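Local coordinates for protein CptN Toxin (Eubacterium rectale DSM 17629, PDB 4RMO) that acts as the toxin of a type III toxin-antitoxin system, is probably an endoribonuclease, and is bound by its pseudoknotted RNA antitoxin, at residues D11-K23 against T142-Q154. Sequence-based numbering, arbitrary orientation.
With nucleotides of chain B.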
# COMPACT_ATOMS: atom_id res chain seq x y z
N ASP A 11 -0.79 -33.83 -19.26
CA ASP A 11 0.45 -34.22 -19.98
C ASP A 11 0.34 -33.92 -21.46
O ASP A 11 1.34 -33.63 -22.15
CB ASP A 11 0.80 -35.70 -19.73
CG ASP A 11 1.50 -35.91 -18.37
OD1 ASP A 11 2.06 -34.93 -17.78
OD2 ASP A 11 1.43 -37.04 -17.85
N ARG A 12 -0.89 -33.96 -21.96
CA ARG A 12 -1.15 -33.65 -23.37
C ARG A 12 -0.55 -32.32 -23.78
O ARG A 12 -0.11 -32.14 -24.92
CB ARG A 12 -2.66 -33.63 -23.58
CG ARG A 12 -3.12 -33.80 -24.98
CD ARG A 12 -4.52 -33.20 -25.13
NE ARG A 12 -4.79 -32.96 -26.57
CZ ARG A 12 -5.59 -32.03 -27.10
NH1 ARG A 12 -6.38 -31.24 -26.37
NH2 ARG A 12 -5.64 -31.93 -28.44
N PHE A 13 -0.60 -31.33 -22.88
CA PHE A 13 -0.01 -30.02 -23.17
C PHE A 13 1.47 -30.18 -23.52
O PHE A 13 1.94 -29.67 -24.54
CB PHE A 13 -0.15 -29.05 -22.01
CG PHE A 13 0.55 -27.73 -22.22
CD1 PHE A 13 -0.01 -26.76 -23.00
CD2 PHE A 13 1.79 -27.48 -21.62
CE1 PHE A 13 0.64 -25.54 -23.17
CE2 PHE A 13 2.44 -26.28 -21.80
CZ PHE A 13 1.87 -25.31 -22.59
N PHE A 14 2.18 -30.94 -22.71
CA PHE A 14 3.60 -31.06 -22.88
C PHE A 14 3.98 -31.91 -24.11
O PHE A 14 4.96 -31.59 -24.80
CB PHE A 14 4.21 -31.59 -21.59
CG PHE A 14 4.04 -30.59 -20.44
CD1 PHE A 14 4.96 -29.58 -20.25
CD2 PHE A 14 2.92 -30.62 -19.64
CE1 PHE A 14 4.78 -28.66 -19.22
CE2 PHE A 14 2.72 -29.70 -18.62
CZ PHE A 14 3.66 -28.74 -18.40
N SER A 15 3.20 -32.96 -24.38
CA SER A 15 3.45 -33.77 -25.59
C SER A 15 3.05 -32.99 -26.85
O SER A 15 3.81 -32.95 -27.78
CB SER A 15 2.77 -35.16 -25.50
OG SER A 15 1.36 -35.01 -25.36
N ASP A 16 1.95 -32.22 -26.82
CA ASP A 16 1.65 -31.32 -27.96
C ASP A 16 2.72 -30.29 -28.22
O ASP A 16 3.14 -30.13 -29.36
CB ASP A 16 0.34 -30.54 -27.76
CG ASP A 16 -0.91 -31.40 -27.98
OD1 ASP A 16 -0.77 -32.57 -28.37
OD2 ASP A 16 -2.01 -30.86 -27.74
N MSE A 17 3.23 -29.60 -27.19
CA MSE A 17 4.22 -28.52 -27.45
C MSE A 17 5.60 -29.06 -27.67
O MSE A 17 6.46 -28.38 -28.27
CB MSE A 17 4.30 -27.50 -26.30
CG MSE A 17 2.97 -26.85 -25.98
SE MSE A 17 2.21 -26.21 -27.48
CE MSE A 17 0.48 -26.02 -26.92
N SER A 18 5.90 -30.22 -27.08
CA SER A 18 7.19 -30.85 -27.34
C SER A 18 8.37 -29.88 -27.14
O SER A 18 9.27 -29.80 -27.99
CB SER A 18 7.17 -31.41 -28.77
OG SER A 18 8.25 -32.26 -28.98
N ASP A 19 8.40 -29.17 -26.01
CA ASP A 19 9.50 -28.22 -25.74
C ASP A 19 10.40 -28.79 -24.70
O ASP A 19 10.01 -28.94 -23.55
CB ASP A 19 8.93 -26.90 -25.28
CG ASP A 19 9.98 -25.80 -25.17
OD1 ASP A 19 11.12 -26.04 -24.72
OD2 ASP A 19 9.64 -24.66 -25.52
N PRO A 20 11.64 -29.08 -25.07
CA PRO A 20 12.52 -29.73 -24.11
C PRO A 20 12.95 -28.85 -22.95
O PRO A 20 13.62 -29.34 -22.03
CB PRO A 20 13.76 -30.11 -24.95
CG PRO A 20 13.77 -29.09 -26.05
CD PRO A 20 12.33 -28.80 -26.35
N TYR A 21 12.62 -27.55 -22.99
CA TYR A 21 13.09 -26.67 -21.91
C TYR A 21 12.01 -26.27 -20.88
O TYR A 21 12.35 -25.71 -19.84
CB TYR A 21 13.83 -25.47 -22.46
CG TYR A 21 15.00 -25.83 -23.36
CD1 TYR A 21 15.88 -26.86 -23.03
CD2 TYR A 21 15.26 -25.10 -24.52
CE1 TYR A 21 16.96 -27.18 -23.83
CE2 TYR A 21 16.35 -25.41 -25.33
CZ TYR A 21 17.20 -26.46 -24.97
OH TYR A 21 18.26 -26.81 -25.75
N LEU A 22 10.75 -26.60 -21.15
CA LEU A 22 9.72 -26.43 -20.13
C LEU A 22 10.08 -27.30 -18.96
O LEU A 22 10.67 -28.39 -19.14
CB LEU A 22 8.34 -26.83 -20.66
CG LEU A 22 7.71 -25.90 -21.71
CD1 LEU A 22 6.51 -26.61 -22.31
CD2 LEU A 22 7.34 -24.58 -21.08
N LYS A 23 9.75 -26.86 -17.76
CA LYS A 23 9.96 -27.74 -16.59
C LYS A 23 9.05 -28.97 -16.71
O LYS A 23 7.84 -28.86 -16.91
CB LYS A 23 9.64 -27.01 -15.30
CG LYS A 23 10.72 -26.08 -14.79
CD LYS A 23 12.13 -26.53 -14.80
CE LYS A 23 12.47 -27.07 -13.48
NZ LYS A 23 13.91 -27.29 -13.39
N THR A 142 18.80 -22.42 -21.84
CA THR A 142 17.84 -23.48 -22.07
C THR A 142 16.50 -22.92 -21.71
O THR A 142 15.83 -23.35 -20.80
CB THR A 142 18.14 -24.70 -21.19
OG1 THR A 142 18.47 -24.26 -19.86
CG2 THR A 142 19.34 -25.44 -21.79
N GLN A 143 16.10 -22.01 -22.52
CA GLN A 143 14.90 -21.30 -22.26
C GLN A 143 13.74 -21.78 -23.14
O GLN A 143 13.90 -21.92 -24.34
CB GLN A 143 15.23 -19.88 -22.56
CG GLN A 143 14.19 -18.95 -22.11
CD GLN A 143 14.82 -17.84 -21.34
OE1 GLN A 143 14.99 -16.77 -21.90
NE2 GLN A 143 15.18 -18.09 -20.08
N PRO A 144 12.57 -22.04 -22.57
CA PRO A 144 11.43 -22.49 -23.39
C PRO A 144 11.07 -21.49 -24.45
O PRO A 144 11.15 -20.28 -24.20
CB PRO A 144 10.27 -22.59 -22.42
CG PRO A 144 10.77 -22.23 -21.11
CD PRO A 144 12.25 -22.02 -21.15
N ASP A 145 10.58 -21.99 -25.58
CA ASP A 145 10.15 -21.15 -26.71
C ASP A 145 8.70 -20.81 -26.56
O ASP A 145 7.80 -21.41 -27.16
CB ASP A 145 10.42 -21.88 -28.02
CG ASP A 145 10.22 -20.98 -29.24
OD1 ASP A 145 9.66 -19.87 -29.16
OD2 ASP A 145 10.58 -21.46 -30.31
N ILE A 146 8.46 -19.85 -25.69
CA ILE A 146 7.08 -19.46 -25.37
C ILE A 146 6.37 -18.73 -26.53
O ILE A 146 5.14 -18.83 -26.65
CB ILE A 146 7.00 -18.62 -24.08
CG1 ILE A 146 7.89 -17.37 -24.16
CG2 ILE A 146 7.41 -19.46 -22.89
CD1 ILE A 146 7.60 -16.37 -23.05
N GLN A 147 7.14 -18.08 -27.40
CA GLN A 147 6.55 -17.50 -28.61
C GLN A 147 5.89 -18.60 -29.49
O GLN A 147 4.74 -18.48 -29.92
CB GLN A 147 7.61 -16.73 -29.41
CG GLN A 147 7.08 -15.89 -30.57
CD GLN A 147 5.99 -14.88 -30.16
OE1 GLN A 147 5.94 -14.41 -29.00
NE2 GLN A 147 5.13 -14.51 -31.12
N LYS A 148 6.59 -19.68 -29.70
CA LYS A 148 6.05 -20.77 -30.48
C LYS A 148 4.76 -21.32 -29.84
O LYS A 148 3.75 -21.51 -30.52
CB LYS A 148 7.10 -21.88 -30.62
CG LYS A 148 6.70 -22.99 -31.57
CD LYS A 148 7.86 -23.96 -31.75
CE LYS A 148 7.30 -25.37 -31.86
NZ LYS A 148 8.25 -26.33 -32.51
N ILE A 149 4.80 -21.53 -28.51
CA ILE A 149 3.60 -22.02 -27.79
C ILE A 149 2.45 -21.04 -27.90
O ILE A 149 1.32 -21.42 -28.18
CB ILE A 149 3.90 -22.29 -26.30
CG1 ILE A 149 4.96 -23.38 -26.14
CG2 ILE A 149 2.62 -22.75 -25.61
CD1 ILE A 149 5.58 -23.44 -24.77
N TYR A 150 2.76 -19.77 -27.69
CA TYR A 150 1.76 -18.72 -27.77
C TYR A 150 1.05 -18.71 -29.13
O TYR A 150 -0.17 -18.67 -29.20
CB TYR A 150 2.43 -17.38 -27.52
CG TYR A 150 1.56 -16.17 -27.36
CD1 TYR A 150 0.63 -16.09 -26.34
CD2 TYR A 150 1.74 -15.04 -28.15
CE1 TYR A 150 -0.13 -14.96 -26.15
CE2 TYR A 150 0.99 -13.88 -27.97
CZ TYR A 150 0.05 -13.85 -26.97
OH TYR A 150 -0.70 -12.73 -26.77
N GLU A 151 1.82 -18.80 -30.21
CA GLU A 151 1.23 -18.83 -31.58
C GLU A 151 0.41 -20.09 -31.79
O GLU A 151 -0.69 -20.02 -32.32
CB GLU A 151 2.33 -18.72 -32.65
CG GLU A 151 3.01 -17.35 -32.57
CD GLU A 151 4.18 -17.17 -33.51
OE1 GLU A 151 4.64 -18.18 -34.10
OE2 GLU A 151 4.64 -16.03 -33.65
N ARG A 152 0.90 -21.24 -31.33
CA ARG A 152 0.10 -22.46 -31.46
C ARG A 152 -1.24 -22.33 -30.77
O ARG A 152 -2.26 -22.77 -31.30
CB ARG A 152 0.85 -23.66 -30.92
CG ARG A 152 0.28 -25.02 -31.31
CD ARG A 152 1.38 -26.02 -31.69
NE ARG A 152 1.17 -27.47 -31.51
CZ ARG A 152 0.00 -28.11 -31.40
NH1 ARG A 152 -1.17 -27.49 -31.46
NH2 ARG A 152 0.03 -29.41 -31.23
N LEU A 153 -1.25 -21.66 -29.60
CA LEU A 153 -2.51 -21.50 -28.85
C LEU A 153 -3.50 -20.62 -29.59
O LEU A 153 -4.68 -20.89 -29.56
CB LEU A 153 -2.27 -20.95 -27.43
CG LEU A 153 -1.45 -21.86 -26.50
CD1 LEU A 153 -1.06 -21.11 -25.24
CD2 LEU A 153 -2.22 -23.14 -26.16
N GLN A 154 -3.03 -19.60 -30.27
CA GLN A 154 -3.92 -18.79 -31.14
C GLN A 154 -4.57 -19.78 -32.15
O GLN A 154 -3.90 -20.16 -33.11
CB GLN A 154 -3.07 -17.69 -31.82
CG GLN A 154 -2.53 -16.66 -30.81
CD GLN A 154 -1.35 -15.75 -31.15
OE1 GLN A 154 -0.47 -15.72 -30.33
NE2 GLN A 154 -1.34 -14.96 -32.23
P G B 3 21.81 -28.00 -13.40
OP1 G B 3 23.17 -28.15 -12.94
OP2 G B 3 20.76 -27.55 -12.42
O5' G B 3 21.66 -26.98 -14.60
C5' G B 3 22.39 -27.14 -15.82
C4' G B 3 21.77 -26.27 -16.90
O4' G B 3 20.40 -26.70 -17.11
C3' G B 3 21.66 -24.79 -16.58
O3' G B 3 22.84 -24.07 -16.95
C2' G B 3 20.50 -24.37 -17.46
O2' G B 3 20.87 -24.11 -18.80
C1' G B 3 19.58 -25.58 -17.35
N9 G B 3 18.62 -25.47 -16.26
C8 G B 3 18.79 -25.88 -14.96
N7 G B 3 17.78 -25.58 -14.19
C5 G B 3 16.88 -24.96 -15.04
C6 G B 3 15.60 -24.42 -14.77
O6 G B 3 14.97 -24.43 -13.71
N1 G B 3 15.03 -23.87 -15.91
C2 G B 3 15.63 -23.80 -17.14
N2 G B 3 14.93 -23.20 -18.11
N3 G B 3 16.82 -24.30 -17.40
C4 G B 3 17.38 -24.87 -16.31
P A B 2 16.92 -29.90 -11.14
OP1 A B 2 17.71 -30.00 -9.91
OP2 A B 2 16.01 -28.74 -11.33
O5' A B 2 17.85 -29.95 -12.43
C5' A B 2 18.87 -30.97 -12.57
C4' A B 2 19.40 -30.94 -13.97
O4' A B 2 18.31 -31.16 -14.91
C3' A B 2 20.00 -29.60 -14.44
O3' A B 2 21.35 -29.40 -14.07
C2' A B 2 19.90 -29.72 -15.95
O2' A B 2 20.86 -30.60 -16.46
C1' A B 2 18.54 -30.39 -16.09
N9 A B 2 17.46 -29.43 -16.23
C8 A B 2 16.55 -29.03 -15.29
N7 A B 2 15.66 -28.18 -15.75
C5 A B 2 15.98 -28.05 -17.09
C6 A B 2 15.41 -27.31 -18.13
N6 A B 2 14.34 -26.52 -17.97
N1 A B 2 15.97 -27.41 -19.35
C2 A B 2 17.04 -28.20 -19.51
N3 A B 2 17.67 -28.95 -18.60
C4 A B 2 17.07 -28.84 -17.40
O5' A B 1 12.35 -30.40 -11.87
C5' A B 1 12.85 -31.56 -11.12
C4' A B 1 13.96 -32.28 -11.85
O4' A B 1 13.46 -32.88 -13.07
C3' A B 1 15.15 -31.44 -12.30
O3' A B 1 16.05 -31.25 -11.23
C2' A B 1 15.72 -32.29 -13.41
O2' A B 1 16.46 -33.38 -12.91
C1' A B 1 14.45 -32.80 -14.08
N9 A B 1 13.95 -31.94 -15.14
C8 A B 1 12.82 -31.16 -15.11
N7 A B 1 12.60 -30.50 -16.23
C5 A B 1 13.63 -30.91 -17.06
C6 A B 1 13.99 -30.55 -18.37
N6 A B 1 13.29 -29.71 -19.12
N1 A B 1 15.09 -31.13 -18.90
C2 A B 1 15.80 -31.98 -18.14
N3 A B 1 15.58 -32.37 -16.89
C4 A B 1 14.47 -31.79 -16.40
O HOH W 1 8.06 -24.40 -27.87
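The carboxylate of Asp19 ties the two segments together. Its OD2 accepts the backbone N of Asp145 at 2.8 Å through the syn lone pair, and a water that also donates to Asp145 O binds the same oxygen. OD1 takes Tyr21 N at 2.7 Å, closing an Asx turn. A chi1 of -172° swings the carboxylate away from Asp19's own N to the other loop, where a short side chain with two acceptors suffices. Asp145 in turn N-caps helix 146-153, its OD1 receiving Lys148 N.

Tyr21 lays one ring face over Thr142, whose CB sits 3.9 Å from the ring centroid in a CH-pi contact, while Pro20 covers the opposite face. The compact, restricted ring of Pro144 packs its CB 3.8 Å from Leu22 CD2. Farther along, branched Ile149 presses CG2 against Phe13 CZ and the SE of Met17, present as selenomethionine, each 4.0 Å away. A bend at chi2 (-50°) accompanies the reach of Met17 CE to Leu153 CD2. Arg152 crosses Asp16 at about a right angle; Asp16 OD2, hydrogen-bonded to Tyr99 OH, lies 4.3 Å from Arg152 NH2 and well out of the guanidinium plane, an attraction of charge alone.

The same loops read the antitoxin RNA, chain B: Pro20 O and Leu22 O accept A1 N6, Tyr21 O accepts A2 N6, Thr142 O accepts G3 N2, and Lys23 NZ reaches A2 N7 and G3 O6. Pairing through Asp19 and Tyr21 thus probably holds these carbonyls ready for base recognition.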